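Local coordinates for putative epimerase (Burkholderia cenocepacia, PDB 4LW8), which is a putative epimerase of the NAD(P)-dependent epimerase/dehydratase family, probably interconverting sugar nucleotides for the O-antigen of bacterial lipopolysaccharide, at residues Q39-P51 against P59-L71. Sequence-based numbering, arbitrary orientation.
Sequences QAAGYDVWGTVAP and PAFAQCTLLPVDL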
loop_
_atom_site.group_PDB
_atom_site.type_symbol
_atom_site.label_atom_id
_atom_site.label_comp_id
_atom_site.label_asym_id
_atom_site.label_seq_id
_atom_site.Cartn_x
_atom_site.Cartn_y
_atom_site.Cartn_z
ATOM N N GLN A 39 -21.042 6.168 -23.816
ATOM C CA GLN A 39 -21.559 6.502 -25.136
ATOM C C GLN A 39 -22.974 7.054 -25.070
ATOM O O GLN A 39 -23.299 8.028 -25.745
ATOM C CB GLN A 39 -21.512 5.275 -26.049
ATOM C CG GLN A 39 -20.138 5.035 -26.662
ATOM C CD GLN A 39 -20.031 3.696 -27.351
ATOM O OE1 GLN A 39 -20.914 2.846 -27.229
ATOM N NE2 GLN A 39 -18.952 3.502 -28.095
ATOM N N ALA A 40 -23.816 6.439 -24.243
ATOM C CA ALA A 40 -25.197 6.902 -24.075
ATOM C C ALA A 40 -25.257 8.248 -23.362
ATOM O O ALA A 40 -26.211 8.994 -23.528
ATOM C CB ALA A 40 -26.023 5.870 -23.315
ATOM N N ALA A 41 -24.244 8.553 -22.560
ATOM C CA ALA A 41 -24.176 9.848 -21.891
ATOM C C ALA A 41 -23.552 10.893 -22.813
ATOM O O ALA A 41 -23.349 12.038 -22.411
ATOM C CB ALA A 41 -23.388 9.746 -20.605
ATOM N N GLY A 42 -23.218 10.477 -24.033
ATOM C CA GLY A 42 -22.759 11.386 -25.071
ATOM C C GLY A 42 -21.258 11.524 -25.279
ATOM O O GLY A 42 -20.833 12.421 -26.002
ATOM N N TYR A 43 -20.453 10.651 -24.673
ATOM C CA TYR A 43 -18.999 10.727 -24.841
ATOM C C TYR A 43 -18.487 10.014 -26.094
ATOM O O TYR A 43 -19.063 9.024 -26.543
ATOM C CB TYR A 43 -18.269 10.122 -23.635
ATOM C CG TYR A 43 -18.356 10.911 -22.342
ATOM C CD1 TYR A 43 -17.393 11.865 -22.015
ATOM C CD2 TYR A 43 -19.393 10.688 -21.438
ATOM C CE1 TYR A 43 -17.471 12.592 -20.824
ATOM C CE2 TYR A 43 -19.477 11.400 -20.245
ATOM C CZ TYR A 43 -18.519 12.354 -19.946
ATOM O OH TYR A 43 -18.612 13.063 -18.768
ATOM N N ASP A 44 -17.392 10.523 -26.645
ATOM C CA ASP A 44 -16.572 9.773 -27.589
ATOM C C ASP A 44 -15.620 8.929 -26.755
ATOM O O ASP A 44 -14.746 9.465 -26.076
ATOM C CB ASP A 44 -15.808 10.715 -28.537
ATOM C CG ASP A 44 -14.940 9.973 -29.552
ATOM O OD1 ASP A 44 -15.165 8.763 -29.799
ATOM O OD2 ASP A 44 -14.024 10.614 -30.117
ATOM N N VAL A 45 -15.798 7.615 -26.780
ATOM C CA VAL A 45 -15.049 6.744 -25.878
ATOM C C VAL A 45 -13.740 6.275 -26.498
ATOM O O VAL A 45 -13.740 5.642 -27.559
ATOM C CB VAL A 45 -15.895 5.520 -25.456
ATOM C CG1 VAL A 45 -15.092 4.581 -24.562
ATOM C CG2 VAL A 45 -17.143 5.977 -24.742
ATOM N N TRP A 46 -12.632 6.634 -25.844
ATOM C CA TRP A 46 -11.288 6.130 -26.165
ATOM C C TRP A 46 -10.851 5.192 -25.048
ATOM O O TRP A 46 -11.388 5.253 -23.953
ATOM C CB TRP A 46 -10.252 7.250 -26.281
ATOM C CG TRP A 46 -10.481 8.270 -27.346
ATOM C CD1 TRP A 46 -11.666 8.867 -27.681
ATOM C CD2 TRP A 46 -9.491 8.837 -28.204
ATOM N NE1 TRP A 46 -11.476 9.754 -28.707
ATOM C CE2 TRP A 46 -10.146 9.763 -29.043
ATOM C CE3 TRP A 46 -8.114 8.641 -28.355
ATOM C CZ2 TRP A 46 -9.470 10.499 -30.023
ATOM C CZ3 TRP A 46 -7.447 9.373 -29.325
ATOM C CH2 TRP A 46 -8.127 10.294 -30.142
ATOM N N GLY A 47 -9.867 4.339 -25.301
ATOM C CA GLY A 47 -9.392 3.473 -24.239
ATOM C C GLY A 47 -8.140 2.710 -24.599
ATOM O O GLY A 47 -7.709 2.744 -25.748
ATOM N N THR A 48 -7.556 2.012 -23.625
ATOM C CA THR A 48 -6.332 1.268 -23.884
ATOM C C THR A 48 -6.616 -0.216 -24.073
ATOM O O THR A 48 -7.590 -0.729 -23.530
ATOM C CB THR A 48 -5.308 1.443 -22.745
ATOM O OG1 THR A 48 -5.838 0.891 -21.526
ATOM C CG2 THR A 48 -4.991 2.926 -22.543
ATOM N N VAL A 49 -5.775 -0.869 -24.876
ATOM C CA VAL A 49 -5.726 -2.324 -25.007
ATOM C C VAL A 49 -4.273 -2.764 -24.884
ATOM O O VAL A 49 -3.365 -1.961 -25.085
ATOM C CB VAL A 49 -6.277 -2.819 -26.373
ATOM C CG1 VAL A 49 -7.749 -2.484 -26.521
ATOM C CG2 VAL A 49 -5.454 -2.228 -27.510
ATOM N N ALA A 50 -4.040 -4.036 -24.576
ATOM C CA ALA A 50 -2.675 -4.556 -24.496
ATOM C C ALA A 50 -2.062 -4.654 -25.885
ATOM O O ALA A 50 -2.691 -5.178 -26.794
ATOM C CB ALA A 50 -2.661 -5.946 -23.827
ATOM N N PRO A 51 -0.828 -4.165 -26.046
ATOM C CA PRO A 51 -0.108 -4.315 -27.309
ATOM C C PRO A 51 0.036 -5.785 -27.691
ATOM O O PRO A 51 0.208 -6.621 -26.807
ATOM C CB PRO A 51 1.257 -3.690 -27.009
ATOM C CG PRO A 51 0.969 -2.677 -25.949
ATOM C CD PRO A 51 -0.113 -3.285 -25.100
ATOM N N PRO A 59 -19.099 -6.019 -31.183
ATOM C CA PRO A 59 -19.659 -4.815 -31.807
ATOM C C PRO A 59 -19.777 -3.633 -30.855
ATOM O O PRO A 59 -19.966 -2.511 -31.311
ATOM C CB PRO A 59 -21.053 -5.269 -32.242
ATOM C CG PRO A 59 -20.937 -6.756 -32.372
ATOM C CD PRO A 59 -20.037 -7.154 -31.254
ATOM N N ALA A 60 -19.693 -3.886 -29.554
ATOM C CA ALA A 60 -19.768 -2.821 -28.565
ATOM C C ALA A 60 -18.603 -1.846 -28.704
ATOM O O ALA A 60 -18.680 -0.703 -28.245
ATOM C CB ALA A 60 -19.795 -3.407 -27.160
ATOM N N PHE A 61 -17.525 -2.302 -29.335
ATOM C CA PHE A 61 -16.321 -1.488 -29.466
ATOM C C PHE A 61 -16.191 -0.847 -30.849
ATOM O O PHE A 61 -15.163 -0.246 -31.162
ATOM C CB PHE A 61 -15.091 -2.330 -29.150
ATOM C CG PHE A 61 -15.126 -2.925 -27.778
ATOM C CD1 PHE A 61 -15.122 -2.112 -26.663
ATOM C CD2 PHE A 61 -15.209 -4.294 -27.602
ATOM C CE1 PHE A 61 -15.180 -2.653 -25.401
ATOM C CE2 PHE A 61 -15.266 -4.837 -26.340
ATOM C CZ PHE A 61 -15.252 -4.015 -25.241
ATOM N N ALA A 62 -17.236 -0.964 -31.665
ATOM C CA ALA A 62 -17.173 -0.504 -33.047
ATOM C C ALA A 62 -16.930 1.005 -33.124
ATOM O O ALA A 62 -16.256 1.481 -34.025
ATOM C CB ALA A 62 -18.448 -0.877 -33.788
ATOM N N GLN A 63 -17.460 1.758 -32.169
ATOM C CA GLN A 63 -17.277 3.205 -32.176
ATOM C C GLN A 63 -16.264 3.684 -31.130
ATOM O O GLN A 63 -16.222 4.863 -30.794
ATOM C CB GLN A 63 -18.614 3.895 -31.956
ATOM C CG GLN A 63 -19.586 3.688 -33.102
ATOM C CD GLN A 63 -20.909 4.382 -32.877
ATOM O OE1 GLN A 63 -21.371 5.147 -33.727
ATOM N NE2 GLN A 63 -21.539 4.111 -31.732
ATOM N N CYS A 64 -15.457 2.769 -30.606
ATOM C CA CYS A 64 -14.427 3.147 -29.645
ATOM C C CYS A 64 -13.078 3.318 -30.324
ATOM O O CYS A 64 -12.754 2.589 -31.257
ATOM C CB CYS A 64 -14.321 2.105 -28.535
ATOM S SG CYS A 64 -15.821 1.976 -27.553
ATOM N N THR A 65 -12.303 4.291 -29.861
ATOM C CA THR A 65 -10.944 4.472 -30.344
ATOM C C THR A 65 -10.016 3.706 -29.388
ATOM O O THR A 65 -9.929 4.039 -28.213
ATOM C CB THR A 65 -10.552 5.958 -30.416
ATOM O OG1 THR A 65 -11.434 6.649 -31.311
ATOM C CG2 THR A 65 -9.114 6.115 -30.908
ATOM N N LEU A 66 -9.356 2.666 -29.896
ATOM C CA LEU A 66 -8.554 1.761 -29.073
ATOM C C LEU A 66 -7.071 2.013 -29.251
ATOM O O LEU A 66 -6.540 1.843 -30.343
ATOM C CB LEU A 66 -8.868 0.303 -29.431
ATOM C CG LEU A 66 -10.344 -0.085 -29.354
ATOM C CD1 LEU A 66 -10.530 -1.543 -29.725
ATOM C CD2 LEU A 66 -10.859 0.165 -27.966
ATOM N N LEU A 67 -6.392 2.389 -28.174
ATOM C CA LEU A 67 -4.965 2.690 -28.239
ATOM C C LEU A 67 -4.110 1.586 -27.571
ATOM O O LEU A 67 -4.274 1.304 -26.389
ATOM C CB LEU A 67 -4.692 4.051 -27.581
ATOM C CG LEU A 67 -5.505 5.278 -28.047
ATOM C CD1 LEU A 67 -5.066 6.535 -27.282
ATOM C CD2 LEU A 67 -5.387 5.504 -29.542
ATOM N N PRO A 68 -3.204 0.946 -28.328
ATOM C CA PRO A 68 -2.377 -0.084 -27.688
ATOM C C PRO A 68 -1.365 0.549 -26.734
ATOM O O PRO A 68 -0.408 1.195 -27.169
ATOM C CB PRO A 68 -1.675 -0.778 -28.870
ATOM C CG PRO A 68 -2.389 -0.296 -30.102
ATOM C CD PRO A 68 -2.925 1.058 -29.767
ATOM N N VAL A 69 -1.599 0.367 -25.440
ATOM C CA VAL A 69 -0.759 0.938 -24.395
ATOM C C VAL A 69 -0.531 -0.055 -23.248
ATOM O O VAL A 69 -1.475 -0.588 -22.675
ATOM C CB VAL A 69 -1.378 2.243 -23.793
ATOM C CG1 VAL A 69 -0.427 2.836 -22.813
ATOM C CG2 VAL A 69 -1.710 3.257 -24.884
ATOM N N ASP A 70 0.728 -0.298 -22.915
ATOM C CA ASP A 70 1.055 -1.015 -21.687
ATOM C C ASP A 70 1.110 -0.011 -20.520
ATOM O O ASP A 70 1.796 0.999 -20.610
ATOM C CB ASP A 70 2.376 -1.771 -21.859
ATOM C CG ASP A 70 2.963 -2.264 -20.538
ATOM O OD1 ASP A 70 2.198 -2.583 -19.601
ATOM O OD2 ASP A 70 4.209 -2.347 -20.446
ATOM N N LEU A 71 0.367 -0.270 -19.446
ATOM C CA LEU A 71 0.326 0.642 -18.289
ATOM C C LEU A 71 1.709 0.943 -17.703
ATOM O O LEU A 71 1.958 2.044 -17.199
ATOM C CB LEU A 71 -0.559 0.060 -17.192
ATOM C CG LEU A 71 -2.077 0.097 -17.354
ATOM C CD1 LEU A 71 -2.693 -0.807 -16.299
ATOM C CD2 LEU A 71 -2.598 1.509 -17.207
HETATM O O HOH W 1 -17.498 6.052 -28.793
HETATM O O HOH W 2 -20.585 0.092 -26.872
#
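V45, G47 and V49 are joined to T65, L67 and V69 by five backbone hydrogen bonds, which pair strand 44-49 in parallel with strand 65-68 and the residue after it. T65 N gives to V45 O, G47 N to T65 O, L67 N to G47 O (2.8 Å, nearly straight at 176°), V49 N to L67 O, and V69 N to V49 O, so G47 and V49 each use both N and O on this neighbour. Where the strands begin, water takes over: one molecule accepts from Q39 NE2 and V45 N and donates to Q63 O, while a second appears to link Q39 OE1 and A60 O. The side chain of Q39, extended beyond CG, thus ties the end of helix 29-40 to the 59-64 turn region, its NE2 lying 3.5 Å from C64 SG.

On one face of the sheet the indole of W46 carries the packing. T65 runs alongside it and sets CB over the five-membered ring, 3.9 Å from the centroid, in a CH-pi contact; chi1 of -60° sets T65 OG1 beside the backbone N and CG2 anti to it, so that CG2 reaches W46 CE3 at 3.7 Å. L67 CD1 meets the indole at its edge, 3.9 Å from W46 CE3. W46 NE1 helps hold the ring's rotation by donating to D44 OD2 (3.0 Å), which it meets from above the carboxylate plane; the same oxygen forms a salt bridge with R16. Further along this face, T48 CG2 lies 3.9 Å from V69 CB. On the opposite face, V49 packs on L66 and P68, and past the strand ends P51 CD rests 3.7 Å from V69 C.

Strand 44-49 also pairs with strand 20-24, placing this contact at the outer part of the parallel Rossmann sheet, where helix 74-84 helps cover W46 and V69. Main-chain bonds set the register, water joins the helix end to the turn, and the shared D44 carboxylate probably stays ionised between R16 and the indole N-H.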